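Local coordinates for protein cytochrome P450 reductase (Amycolatopsis methanolica 239, PDB 5OGX) that passes electrons from NADH through FAD and a 2Fe-2S cluster to its partner cytochrome P450, which O-demethylates guaiacol and other lignin-derived aromatics, at residues V271-P276 against G282-D287; A312-F317 against R325-E330. All coordinates share one frame; numbering follows the deposited sequence.

Contact 1. Residues V271-P276 against G282-D287; sequences VLSDEP and GGFPTD. Unlike the reference sequence in segment 282-287: G282 (reference Ser).
V271 reaches across to the 282-285 backbone with both methyls. CG1 sits 3.4 Å from the carbonyl O of G283, a placement that follows from its standing anti to the backbone N (chi1 -169°), while CG2 rests against P285, 4.3 Å from its CB. One residue on, the backbone takes over: G283 N donates to L272 O at 2.8 Å, and G282 CA adds a C-H...O contact to the same oxygen at 3.3 Å. A water sits between the segments, 2.8 Å from both V271 O and G283 O. Beyond it, S273 CB lies obliquely to the F284 ring, 3.7 Å from CE1. This is one edge of the parallel sheet of the NAD-binding domain, where strand 281-282 pairs with 266-272 at L272 and G282, and the chain enters helix 285-292 with F284 at the N-cap position. At phi 106° and psi -150° a side chain on G283 would press on the carbonyl O of G282, so glycine fits here. Further out, S273 OG donates to D274 OD1 from above the carboxylate plane, with V244 O a weaker second partner, E275 forms a salt bridge with R115, and P285 packs on I213 of strand 210-215.

Contact 2. Residues A312-F317 against R325-E330; sequences AGVKAF and RRIHRE
V314, which with I327 gives up the most surface to this contact, points from helix 307-319 toward strand 327-331 and meets two of its side chains. Its CG2 touches I327 CG2 at 3.8 Å and R329 CG at 3.7 Å; its side chain and that of R329 cross at about a right angle, and V314 CG1 comes within 3.9 Å of R329 NH2. I327 fills the space between V314 and F317. With CG2 anti to the backbone N (chi1 -60° for CG1), the isoleucine turns that methyl to V314 and to the edge of the F317 ring, and sends CD1 along the other branch to F317 CB, 4.0 Å away. The same CG2 lies against one face of the R329 guanidinium, offset toward its rim. R329 bends at chi2 (138°), which folds its head back along the strand, where NH1 makes a weak hydrogen bond to I327 O at 2.7 Å. Cut back to alanine, R329 would probably leave a gap beside V314 CG2 and take the weak partner from I327 O. The axes of 312-317 and 327-330 approach to 9.7 Å and run almost antiparallel (173°); the contact joins the helix and the second strand of the beta-alpha-beta unit 300-305, 307-319, 327-331. With no polar link between the segments, apolar side chains and an arginine that offers both its stem and part of its guanidinium hold the helix on the sheet.

Overall arrangement
Both contacts belong to the parallel sheet of the NAD-binding domain, at its opposite margins: contact 1 joins outermost strand 281-282 to its neighbour 266-272, and contact 2 packs helix 307-319 on the other outermost strand, 327-331. Contact 1 is only partly buried and combines a single backbone hydrogen bond and a water with the packing of V271 on the 282-285 backbone. Contact 2 is buried and almost wholly side-chain in character. They meet, although their centres are about 18 Å apart: T286 CG2 in helix 285-292 packs on A316 CB at 3.6 Å. Contact 2 also lies nearer the FAD, about 10 Å from the R329 side chain against about 13 Å from that of S273.

Contact 1. Residues V271-P276 against G282-D287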
# COMPACT_ATOMS: atom_id res chain seq x y z
N VAL A 271 14.01 0.11 15.28
CA VAL A 271 14.71 -1.16 15.46
C VAL A 271 15.79 -1.24 14.41
O VAL A 271 15.49 -1.22 13.21
CB VAL A 271 13.76 -2.37 15.37
CG1 VAL A 271 14.49 -3.63 15.83
CG2 VAL A 271 12.49 -2.16 16.22
N LEU A 272 17.05 -1.34 14.84
CA LEU A 272 18.20 -1.28 13.94
C LEU A 272 18.82 -2.67 13.79
O LEU A 272 19.21 -3.29 14.79
CB LEU A 272 19.26 -0.30 14.44
CG LEU A 272 18.84 1.02 15.09
CD1 LEU A 272 20.07 1.91 15.34
CD2 LEU A 272 17.82 1.78 14.27
N SER A 273 18.95 -3.13 12.55
CA SER A 273 19.39 -4.49 12.27
C SER A 273 20.90 -4.61 12.05
O SER A 273 21.47 -5.65 12.38
CB SER A 273 18.65 -5.03 11.04
OG SER A 273 18.90 -4.21 9.91
N ASP A 274 21.55 -3.59 11.50
CA ASP A 274 22.94 -3.68 11.06
C ASP A 274 23.89 -2.81 11.87
O ASP A 274 25.00 -3.26 12.19
CB ASP A 274 23.06 -3.29 9.58
CG ASP A 274 22.30 -4.23 8.65
OD1 ASP A 274 21.63 -5.16 9.14
OD2 ASP A 274 22.38 -4.02 7.42
N GLU A 275 23.52 -1.58 12.18
CA GLU A 275 24.43 -0.61 12.79
C GLU A 275 23.94 -0.26 14.18
O GLU A 275 23.10 0.64 14.34
CB GLU A 275 24.54 0.65 11.92
CG GLU A 275 25.27 0.44 10.60
CD GLU A 275 24.78 1.36 9.50
OE1 GLU A 275 24.18 2.41 9.82
OE2 GLU A 275 24.99 1.03 8.31
N PRO A 276 24.45 -0.91 15.23
CA PRO A 276 23.91 -0.69 16.57
C PRO A 276 24.10 0.74 17.05
O PRO A 276 25.03 1.44 16.65
CB PRO A 276 24.70 -1.68 17.44
CG PRO A 276 25.99 -1.87 16.69
CD PRO A 276 25.62 -1.81 15.24
N GLY A 282 17.83 -3.09 19.07
CA GLY A 282 18.53 -3.78 18.01
C GLY A 282 17.72 -4.94 17.45
O GLY A 282 16.79 -5.42 18.08
N GLY A 283 18.10 -5.38 16.26
CA GLY A 283 17.51 -6.57 15.69
C GLY A 283 16.52 -6.30 14.58
O GLY A 283 16.63 -5.32 13.84
N PHE A 284 15.56 -7.19 14.44
CA PHE A 284 14.59 -7.05 13.39
C PHE A 284 13.23 -6.70 13.98
O PHE A 284 12.94 -7.06 15.13
CB PHE A 284 14.55 -8.35 12.57
CG PHE A 284 15.87 -8.69 11.93
CD1 PHE A 284 16.24 -8.11 10.73
CD2 PHE A 284 16.76 -9.55 12.54
CE1 PHE A 284 17.46 -8.40 10.15
CE2 PHE A 284 17.98 -9.85 11.96
CZ PHE A 284 18.33 -9.27 10.77
N PRO A 285 12.39 -5.95 13.27
CA PRO A 285 11.27 -5.26 13.95
C PRO A 285 10.18 -6.18 14.44
O PRO A 285 9.62 -5.97 15.53
CB PRO A 285 10.76 -4.28 12.89
CG PRO A 285 11.21 -4.86 11.58
CD PRO A 285 12.49 -5.60 11.84
N THR A 286 9.82 -7.20 13.65
CA THR A 286 8.85 -8.15 14.17
C THR A 286 9.34 -8.80 15.46
O THR A 286 8.55 -9.04 16.38
CB THR A 286 8.54 -9.18 13.09
OG1 THR A 286 7.97 -8.47 11.98
CG2 THR A 286 7.55 -10.20 13.59
N ASP A 287 10.64 -9.06 15.56
CA ASP A 287 11.20 -9.63 16.79
C ASP A 287 10.96 -8.71 17.99
O ASP A 287 10.71 -9.19 19.10
CB ASP A 287 12.70 -9.88 16.62
CG ASP A 287 13.02 -10.85 15.50
OD1 ASP A 287 12.09 -11.53 15.01
OD2 ASP A 287 14.20 -10.95 15.13
O HOH W 1 15.42 -3.68 11.91

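Contact 2. Residues A312-F317 against R325-E330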
# COMPACT_ATOMS: atom_id res chain seq x y z
N ALA A 312 7.43 -13.07 6.37
CA ALA A 312 7.98 -13.60 7.61
C ALA A 312 7.26 -13.01 8.82
O ALA A 312 6.98 -13.72 9.80
CB ALA A 312 9.48 -13.31 7.69
N GLY A 313 6.93 -11.72 8.75
CA GLY A 313 6.23 -11.08 9.85
C GLY A 313 4.84 -11.65 10.07
O GLY A 313 4.43 -11.85 11.21
N VAL A 314 4.10 -11.91 8.98
CA VAL A 314 2.78 -12.52 9.11
C VAL A 314 2.88 -13.85 9.85
O VAL A 314 2.09 -14.15 10.76
CB VAL A 314 2.13 -12.71 7.73
CG1 VAL A 314 0.95 -13.67 7.83
CG2 VAL A 314 1.68 -11.37 7.16
N LYS A 315 3.85 -14.68 9.47
CA LYS A 315 3.95 -15.98 10.11
C LYS A 315 4.32 -15.85 11.58
O LYS A 315 3.82 -16.60 12.42
CB LYS A 315 4.95 -16.86 9.36
CG LYS A 315 4.38 -17.34 8.03
CD LYS A 315 5.41 -17.95 7.11
CE LYS A 315 4.87 -17.99 5.68
NZ LYS A 315 5.76 -18.72 4.74
N ALA A 316 5.18 -14.88 11.91
CA ALA A 316 5.54 -14.67 13.31
C ALA A 316 4.34 -14.21 14.13
O ALA A 316 4.13 -14.69 15.25
CB ALA A 316 6.68 -13.66 13.42
N PHE A 317 3.57 -13.26 13.59
CA PHE A 317 2.32 -12.86 14.25
C PHE A 317 1.44 -14.07 14.53
O PHE A 317 0.90 -14.23 15.63
CB PHE A 317 1.56 -11.86 13.39
CG PHE A 317 2.10 -10.46 13.37
CD1 PHE A 317 3.16 -10.07 14.17
CD2 PHE A 317 1.52 -9.51 12.53
CE1 PHE A 317 3.63 -8.76 14.14
CE2 PHE A 317 1.97 -8.21 12.50
CZ PHE A 317 3.03 -7.84 13.30
N ARG A 325 -7.60 -13.16 10.72
CA ARG A 325 -8.58 -12.18 10.27
C ARG A 325 -8.11 -10.75 10.51
O ARG A 325 -8.60 -9.82 9.87
CB ARG A 325 -9.89 -12.43 11.01
CG ARG A 325 -11.05 -11.59 10.55
CD ARG A 325 -12.33 -12.06 11.22
NE ARG A 325 -13.49 -11.76 10.40
CZ ARG A 325 -14.07 -12.64 9.59
NH1 ARG A 325 -13.60 -13.88 9.52
NH2 ARG A 325 -15.13 -12.28 8.89
N ARG A 326 -7.17 -10.56 11.42
CA ARG A 326 -6.77 -9.22 11.85
C ARG A 326 -5.35 -8.89 11.44
O ARG A 326 -4.75 -7.96 12.00
CB ARG A 326 -6.94 -9.10 13.36
CG ARG A 326 -8.38 -9.36 13.78
CD ARG A 326 -8.59 -9.16 15.27
NE ARG A 326 -8.48 -7.76 15.66
CZ ARG A 326 -9.52 -6.96 15.92
NH1 ARG A 326 -10.76 -7.41 15.82
NH2 ARG A 326 -9.30 -5.69 16.27
N ILE A 327 -4.82 -9.60 10.45
CA ILE A 327 -3.48 -9.34 9.94
C ILE A 327 -3.60 -8.73 8.56
O ILE A 327 -4.24 -9.30 7.67
CB ILE A 327 -2.64 -10.62 9.92
CG1 ILE A 327 -2.51 -11.20 11.33
CG2 ILE A 327 -1.29 -10.37 9.25
CD1 ILE A 327 -1.80 -12.55 11.40
N HIS A 328 -2.98 -7.58 8.39
CA HIS A 328 -3.08 -6.79 7.16
C HIS A 328 -1.68 -6.60 6.57
O HIS A 328 -0.72 -6.38 7.32
CB HIS A 328 -3.73 -5.43 7.45
CG HIS A 328 -4.99 -5.52 8.25
ND1 HIS A 328 -6.24 -5.46 7.68
CD2 HIS A 328 -5.19 -5.68 9.58
CE1 HIS A 328 -7.17 -5.57 8.62
NE2 HIS A 328 -6.55 -5.71 9.79
N ARG A 329 -1.55 -6.67 5.24
CA ARG A 329 -0.23 -6.69 4.61
C ARG A 329 -0.20 -5.78 3.40
O ARG A 329 -1.18 -5.72 2.64
CB ARG A 329 0.18 -8.10 4.11
CG ARG A 329 -0.35 -9.28 4.90
CD ARG A 329 -0.83 -10.42 4.00
NE ARG A 329 -1.17 -11.60 4.80
CZ ARG A 329 -2.27 -11.69 5.55
NH1 ARG A 329 -3.15 -10.70 5.57
NH2 ARG A 329 -2.49 -12.78 6.26
N GLU A 330 0.93 -5.10 3.20
CA GLU A 330 1.23 -4.36 1.98
C GLU A 330 2.67 -4.67 1.58
O GLU A 330 3.61 -4.27 2.26
CB GLU A 330 1.03 -2.84 2.16
CG GLU A 330 1.21 -2.06 0.86
CD GLU A 330 -0.09 -2.02 0.06
OE1 GLU A 330 -0.63 -3.10 -0.25
OE2 GLU A 330 -0.58 -0.91 -0.24